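PDB 3D8K: protein phosphatase 2C from Toxoplasma gondii, which probably removes phosphate from phosphoserine and phosphothreonine residues of proteins by hydrolysis, as a manganese-dependent phosphatase of the PP2C family. Local coordinates for residues 94-98 against 99-103; 275-278 against 279-283; 159-162 against 163-167. One frame throughout, in Å; residues are numbered along the deposited sequence.

In the fold
Each of the three contacts is local, between chain neighbours, and none nests in or crosses another. From the N terminus, interaction 1 comes first, where helix 82-97 ends and the loop to strand 106-115 begins. Interaction 3 follows, at the end of the loop that feeds strand 165-173. That strand lies beside 106-115 in the six-stranded sheet, so both contacts sit on connections to neighbouring strands. Interaction 2 comes last and starts helix 279-288, after the loop from strand 264-268 of the eight-stranded sheet. Interactions 1 and 3 lie on opposite sides of the chain's centre, their own centres about 42 Å apart.

Interaction 1: 94-98 against 99-103; sequences GDLRA and ANLPG
Ala99 and Leu96 carry most of this contact, at the C-terminal end of helix 82-97. The N-H of Ala99 binds the carbonyl O of Leu96, with N to O at 2.9 Å. The bond is bent, 143° at the hydrogen, and the N stands above the carbonyl plane. The CB of Ala99 lies against CD2 of Leu96, at 4.2 Å. CG of Leu96 is anti to its backbone N (chi1 179°), which carries the branch forward to the loop. The same CD2 also touches CD1 of Leu101 at 4.2 Å, and these two leucine side chains cross at about a right angle. Trp65 of helix 61-74 packs against Leu96, Ala99 and Leu101, so the small apolar cluster faces that helix. Phe233, from a loop, also touches Leu96.

Ala98 forms the middle of the turn with Ala99. Behind it, the N of Asn100 binds the O of Arg97 at 3.3 Å, closing a type I beta turn from Arg97 to Asn100. Asn100 then leaves helical geometry with a positive phi of 45°. On the helix, Asp95 OD1 is hydrogen-bonded to Tyr73 OH of helix 61-74. A last turn tightened into a beta turn, then a residue of positive phi, is a common way for a helix to end.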
loop_
_atom_site.group_PDB
_atom_site.type_symbol
_atom_site.label_atom_id
_atom_site.label_comp_id
_atom_site.label_asym_id
_atom_site.label_seq_id
_atom_site.Cartn_x
_atom_site.Cartn_y
_atom_site.Cartn_z
ATOM N N GLY C 94 -9.459 7.305 34.450
ATOM C CA GLY C 94 -9.259 8.710 34.729
ATOM C C GLY C 94 -10.102 9.567 33.805
ATOM O O GLY C 94 -10.933 10.346 34.254
ATOM N N ASP C 95 -9.910 9.401 32.503
ATOM C CA ASP C 95 -10.639 10.186 31.525
ATOM C C ASP C 95 -12.133 9.948 31.603
ATOM O O ASP C 95 -12.930 10.822 31.269
ATOM C CB ASP C 95 -10.108 9.887 30.119
ATOM C CG ASP C 95 -8.605 10.155 29.989
ATOM O OD1 ASP C 95 -8.054 9.981 28.879
ATOM O OD2 ASP C 95 -7.966 10.534 31.003
ATOM N N LEU C 96 -12.528 8.772 32.062
ATOM C CA LEU C 96 -13.952 8.472 32.166
ATOM C C LEU C 96 -14.591 9.317 33.278
ATOM O O LEU C 96 -15.722 9.783 33.150
ATOM C CB LEU C 96 -14.147 6.969 32.412
ATOM C CG LEU C 96 -15.548 6.388 32.592
ATOM C CD1 LEU C 96 -16.000 6.644 33.996
ATOM C CD2 LEU C 96 -16.518 6.982 31.587
ATOM N N ARG C 97 -13.859 9.516 34.366
ATOM C CA ARG C 97 -14.358 10.330 35.466
ATOM C C ARG C 97 -14.726 11.741 34.972
ATOM O O ARG C 97 -15.695 12.351 35.440
ATOM C CB ARG C 97 -13.297 10.412 36.560
ATOM C CG ARG C 97 -13.454 11.596 37.482
ATOM C CD ARG C 97 -13.072 11.242 38.909
ATOM N NE ARG C 97 -11.794 10.547 38.997
ATOM C CZ ARG C 97 -11.349 9.961 40.105
ATOM N NH1 ARG C 97 -12.084 9.993 41.209
ATOM N NH2 ARG C 97 -10.176 9.338 40.113
ATOM N N ALA C 98 -13.958 12.244 34.007
ATOM C CA ALA C 98 -14.182 13.566 33.434
ATOM C C ALA C 98 -15.354 13.594 32.457
ATOM O O ALA C 98 -15.838 14.658 32.082
ATOM C CB ALA C 98 -12.921 14.043 32.741
ATOM N N ALA C 99 -15.803 12.425 32.030
ATOM C CA ALA C 99 -16.927 12.350 31.110
ATOM C C ALA C 99 -18.214 12.535 31.901
ATOM O O ALA C 99 -19.296 12.633 31.342
ATOM C CB ALA C 99 -16.935 10.992 30.405
ATOM N N ASN C 100 -18.085 12.571 33.219
ATOM C CA ASN C 100 -19.237 12.731 34.094
ATOM C C ASN C 100 -20.395 11.819 33.668
ATOM O O ASN C 100 -21.497 12.284 33.399
ATOM C CB ASN C 100 -19.712 14.203 34.107
ATOM C CG ASN C 100 -18.605 15.197 34.500
ATOM O OD1 ASN C 100 -18.042 15.125 35.596
ATOM N ND2 ASN C 100 -18.302 16.135 33.596
ATOM N N LEU C 101 -20.150 10.519 33.590
ATOM C CA LEU C 101 -21.222 9.603 33.230
ATOM C C LEU C 101 -21.682 8.892 34.490
ATOM O O LEU C 101 -20.928 8.783 35.457
ATOM C CB LEU C 101 -20.743 8.567 32.225
ATOM C CG LEU C 101 -20.233 9.095 30.893
ATOM C CD1 LEU C 101 -20.195 7.942 29.900
ATOM C CD2 LEU C 101 -21.146 10.194 30.379
ATOM N N PRO C 102 -22.930 8.407 34.505
ATOM C CA PRO C 102 -23.488 7.696 35.663
ATOM C C PRO C 102 -22.730 6.394 35.972
ATOM O O PRO C 102 -23.193 5.310 35.623
ATOM C CB PRO C 102 -24.926 7.427 35.235
ATOM C CG PRO C 102 -25.225 8.561 34.305
ATOM C CD PRO C 102 -23.967 8.665 33.496
ATOM N N GLY C 103 -21.579 6.525 36.633
ATOM C CA GLY C 103 -20.733 5.393 36.993
ATOM C C GLY C 103 -21.368 4.023 36.954
ATOM O O GLY C 103 -22.484 3.848 37.441
#

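Interaction 2: 275-278 against 279-283; sequences HFRS and HAAIA
Phe276 and Ser278 meet the first turn of helix 279-288, with Ser278 as its N-cap. The contact is a local one, between a loop and the helix that follows it directly.

The capping bonds are the polar part. Ser278 OG accepts from the N of Ala281 at 2.8 Å, with an angle of 138° at the hydrogen. It also accepts a weak, more bent bond from the N of Ala280, at 3.2 Å. Chi1 of 72° sets OG between the serine's own N and carbonyl carbon, where it can turn to the N-H groups of the first turn. These groups have no earlier helical carbonyl to bind. The main-chain O of Ser278 adds two weak bonds, from the N of Ala281 and the N of Ile282. One serine thus serves three N-H groups. Its hydroxyl and carbonyl O both bind Ala281.

The apolar part is built on the ring of Phe276. Its CB bond points to the helix, and the ring lies against Ala281 and Ile282. The CB of Ala281 approaches CD2 of the ring obliquely, at 3.4 Å. CG of Arg277 touches the same methyl, at 4.0 Å. On the Ile282 side, CG1 packs against CD1 of Phe276.

Other parts of the fold meet the same residues. Arg310 touches Phe276, Phe273 touches Ile282, and Arg177 of strand 177-182 meets both His279 and Ile282.

A CH-pi contact completes the packing. The CA of Ile282 stands over one face of the Phe276 ring, 4.2 Å from its centroid and 7° off the ring normal.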
loop_
_atom_site.group_PDB
_atom_site.type_symbol
_atom_site.label_atom_id
_atom_site.label_comp_id
_atom_site.label_asym_id
_atom_site.label_seq_id
_atom_site.Cartn_x
_atom_site.Cartn_y
_atom_site.Cartn_z
ATOM N N HIS C 275 -26.447 -18.823 36.838
ATOM C CA HIS C 275 -26.944 -19.895 37.705
ATOM C C HIS C 275 -26.282 -21.271 37.758
ATOM O O HIS C 275 -26.819 -22.247 37.238
ATOM C CB HIS C 275 -28.430 -20.118 37.440
ATOM C CG HIS C 275 -29.308 -18.999 37.901
ATOM N ND1 HIS C 275 -29.198 -17.715 37.414
ATOM C CD2 HIS C 275 -30.339 -18.981 38.780
ATOM C CE1 HIS C 275 -30.124 -16.955 37.971
ATOM N NE2 HIS C 275 -30.831 -17.698 38.802
ATOM N N PHE C 276 -25.141 -21.365 38.423
ATOM C CA PHE C 276 -24.477 -22.647 38.553
ATOM C C PHE C 276 -24.144 -22.921 40.004
ATOM O O PHE C 276 -23.588 -22.069 40.690
ATOM C CB PHE C 276 -23.204 -22.689 37.715
ATOM C CG PHE C 276 -23.440 -23.060 36.280
ATOM C CD1 PHE C 276 -23.537 -22.084 35.298
ATOM C CD2 PHE C 276 -23.565 -24.392 35.912
ATOM C CE1 PHE C 276 -23.751 -22.428 33.971
ATOM C CE2 PHE C 276 -23.780 -24.745 34.590
ATOM C CZ PHE C 276 -23.872 -23.759 33.617
ATOM N N ARG C 277 -24.485 -24.117 40.469
ATOM C CA ARG C 277 -24.235 -24.513 41.851
ATOM C C ARG C 277 -22.781 -24.325 42.291
ATOM O O ARG C 277 -22.472 -24.403 43.479
ATOM C CB ARG C 277 -24.644 -25.973 42.040
ATOM C CG ARG C 277 -23.849 -26.951 41.200
ATOM C CD ARG C 277 -24.463 -28.335 41.255
ATOM N NE ARG C 277 -23.512 -29.356 40.835
ATOM C CZ ARG C 277 -23.751 -30.661 40.880
ATOM N NH1 ARG C 277 -24.921 -31.101 41.323
ATOM N NH2 ARG C 277 -22.817 -31.525 40.500
ATOM N N SER C 278 -21.893 -24.077 41.334
ATOM C CA SER C 278 -20.477 -23.888 41.633
ATOM C C SER C 278 -19.734 -23.339 40.421
ATOM O O SER C 278 -20.234 -23.386 39.299
ATOM C CB SER C 278 -19.840 -25.217 42.035
ATOM O OG SER C 278 -19.715 -26.065 40.905
ATOM N N HIS C 279 -18.537 -22.816 40.644
ATOM C CA HIS C 279 -17.760 -22.299 39.533
ATOM C C HIS C 279 -17.206 -23.491 38.750
ATOM O O HIS C 279 -16.762 -23.351 37.610
ATOM C CB HIS C 279 -16.620 -21.400 40.030
ATOM C CG HIS C 279 -15.591 -22.116 40.844
ATOM N ND1 HIS C 279 -14.377 -21.550 41.165
ATOM C CD2 HIS C 279 -15.589 -23.352 41.401
ATOM C CE1 HIS C 279 -13.669 -22.406 41.881
ATOM N NE2 HIS C 279 -14.382 -23.507 42.039
ATOM N N ALA C 280 -17.241 -24.666 39.375
ATOM C CA ALA C 280 -16.762 -25.885 38.741
ATOM C C ALA C 280 -17.863 -26.349 37.809
ATOM O O ALA C 280 -17.607 -26.937 36.758
ATOM C CB ALA C 280 -16.475 -26.947 39.787
ATOM N N ALA C 281 -19.100 -26.079 38.206
ATOM C CA ALA C 281 -20.249 -26.455 37.394
ATOM C C ALA C 281 -20.114 -25.778 36.027
ATOM O O ALA C 281 -20.356 -26.401 34.988
ATOM C CB ALA C 281 -21.548 -26.025 38.086
ATOM N N ILE C 282 -19.713 -24.504 36.047
ATOM C CA ILE C 282 -19.524 -23.704 34.838
ATOM C C ILE C 282 -18.467 -24.322 33.917
ATOM O O ILE C 282 -18.718 -24.547 32.735
ATOM C CB ILE C 282 -19.101 -22.249 35.197
ATOM C CG1 ILE C 282 -20.232 -21.543 35.948
ATOM C CG2 ILE C 282 -18.770 -21.465 33.943
ATOM C CD1 ILE C 282 -19.883 -20.130 36.458
ATOM N N ALA C 283 -17.286 -24.595 34.457
ATOM C CA ALA C 283 -16.225 -25.183 33.658
ATOM C C ALA C 283 -16.751 -26.454 33.015
ATOM O O ALA C 283 -16.524 -26.715 31.832
ATOM C CB ALA C 283 -15.022 -25.497 34.529
#

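Interaction 3: 159-162 against 163-167; sequences PRAA and KGIYT
Ala161 and Ile165 make a small apolar contact across a turn, where the loop after strand 150-154 runs into strand 165-173. The CB of Ala161 meets the CG2 branch of Ile165 at 3.5 Å. This is a methyl-to-methyl contact. Chi1 of 59° puts CG1 of Ile165 between its backbone N and carbonyl carbon. CG2 then lies beside the N, and it is this branch that reaches Ala161.

The backbone turns through two residues of positive phi. Ala161 has a phi of 62°. Gly164 has a phi of 97° and a psi of 172°, at which a side chain would be jammed against the carbonyl O of Lys163. Ala162 and Lys163 join these two residues, and the lysine chain runs off from residues 159-162.

From Ile165 the chain enters the six-stranded antiparallel sheet, one of the two sheets of the PP2C fold. Strand 165-173 lies there between strands 106-115 and 253-259. Ile165 pairs through its backbone with Glu115, and Tyr166 with Ala259. The main-chain O of Lys163 is held by Tyr114 OH, just ahead of the strand.

Side chains of neighbouring parts meet the same pair. Tyr260 touches Ala161, while Phe258 and Pro118 touch Ile165.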
loop_
_atom_site.group_PDB
_atom_site.type_symbol
_atom_site.label_atom_id
_atom_site.label_comp_id
_atom_site.label_asym_id
_atom_site.label_seq_id
_atom_site.Cartn_x
_atom_site.Cartn_y
_atom_site.Cartn_z
ATOM N N PRO C 159 6.070 -31.191 21.344
ATOM C CA PRO C 159 5.410 -31.783 20.178
ATOM C C PRO C 159 4.182 -30.984 19.788
ATOM O O PRO C 159 4.064 -30.506 18.661
ATOM C CB PRO C 159 5.048 -33.179 20.666
ATOM C CG PRO C 159 6.122 -33.471 21.675
ATOM C CD PRO C 159 6.185 -32.176 22.430
ATOM N N ARG C 160 3.272 -30.856 20.743
ATOM C CA ARG C 160 2.043 -30.111 20.544
ATOM C C ARG C 160 2.382 -28.712 20.036
ATOM O O ARG C 160 3.207 -27.994 20.612
ATOM C CB ARG C 160 1.283 -30.001 21.857
ATOM C CG ARG C 160 1.105 -31.312 22.582
ATOM C CD ARG C 160 0.970 -31.051 24.075
ATOM N NE ARG C 160 -0.391 -31.178 24.592
ATOM C CZ ARG C 160 -1.489 -30.741 23.981
ATOM N NH1 ARG C 160 -1.412 -30.143 22.802
ATOM N NH2 ARG C 160 -2.672 -30.889 24.568
ATOM N N ALA C 161 1.738 -28.334 18.943
ATOM C CA ALA C 161 1.975 -27.038 18.342
ATOM C C ALA C 161 3.430 -26.882 17.876
ATOM O O ALA C 161 4.254 -26.215 18.515
ATOM C CB ALA C 161 1.608 -25.944 19.321
ATOM N N ALA C 162 3.733 -27.559 16.774
ATOM C CA ALA C 162 5.030 -27.479 16.132
ATOM C C ALA C 162 4.655 -26.499 15.032
ATOM O O ALA C 162 5.472 -26.103 14.202
ATOM C CB ALA C 162 5.418 -28.819 15.549
ATOM N N LYS C 163 3.376 -26.131 15.047
ATOM C CA LYS C 163 2.796 -25.192 14.105
ATOM C C LYS C 163 2.384 -23.938 14.868
ATOM O O LYS C 163 1.522 -23.175 14.421
ATOM C CB LYS C 163 1.581 -25.808 13.401
ATOM C CG LYS C 163 1.925 -26.756 12.250
ATOM C CD LYS C 163 0.669 -27.414 11.666
ATOM C CE LYS C 163 0.933 -28.136 10.331
ATOM N NZ LYS C 163 0.970 -27.222 9.147
ATOM N N GLY C 164 2.995 -23.746 16.036
ATOM C CA GLY C 164 2.725 -22.563 16.832
ATOM C C GLY C 164 1.714 -22.661 17.953
ATOM O O GLY C 164 1.016 -23.658 18.106
ATOM N N ILE C 165 1.646 -21.593 18.743
ATOM C CA ILE C 165 0.728 -21.498 19.873
ATOM C C ILE C 165 0.115 -20.116 19.892
ATOM O O ILE C 165 0.571 -19.214 19.193
ATOM C CB ILE C 165 1.449 -21.699 21.219
ATOM C CG1 ILE C 165 2.539 -20.639 21.391
ATOM C CG2 ILE C 165 2.039 -23.094 21.292
ATOM C CD1 ILE C 165 3.279 -20.737 22.708
ATOM N N TYR C 166 -0.922 -19.953 20.699
ATOM C CA TYR C 166 -1.593 -18.672 20.828
ATOM C C TYR C 166 -1.368 -18.122 22.232
ATOM O O TYR C 166 -1.672 -18.789 23.223
ATOM C CB TYR C 166 -3.087 -18.838 20.569
ATOM C CG TYR C 166 -3.436 -19.070 19.119
ATOM C CD1 TYR C 166 -3.678 -17.999 18.261
ATOM C CD2 TYR C 166 -3.557 -20.362 18.608
ATOM C CE1 TYR C 166 -4.042 -18.209 16.933
ATOM C CE2 TYR C 166 -3.919 -20.580 17.283
ATOM C CZ TYR C 166 -4.165 -19.502 16.452
ATOM O OH TYR C 166 -4.565 -19.715 15.151
ATOM N N THR C 167 -0.811 -16.917 22.319
ATOM C CA THR C 167 -0.590 -16.300 23.616
ATOM C C THR C 167 -1.813 -15.494 24.003
ATOM O O THR C 167 -2.267 -14.640 23.252
ATOM C CB THR C 167 0.615 -15.375 23.610
ATOM O OG1 THR C 167 1.808 -16.159 23.572
ATOM C CG2 THR C 167 0.634 -14.531 24.853
#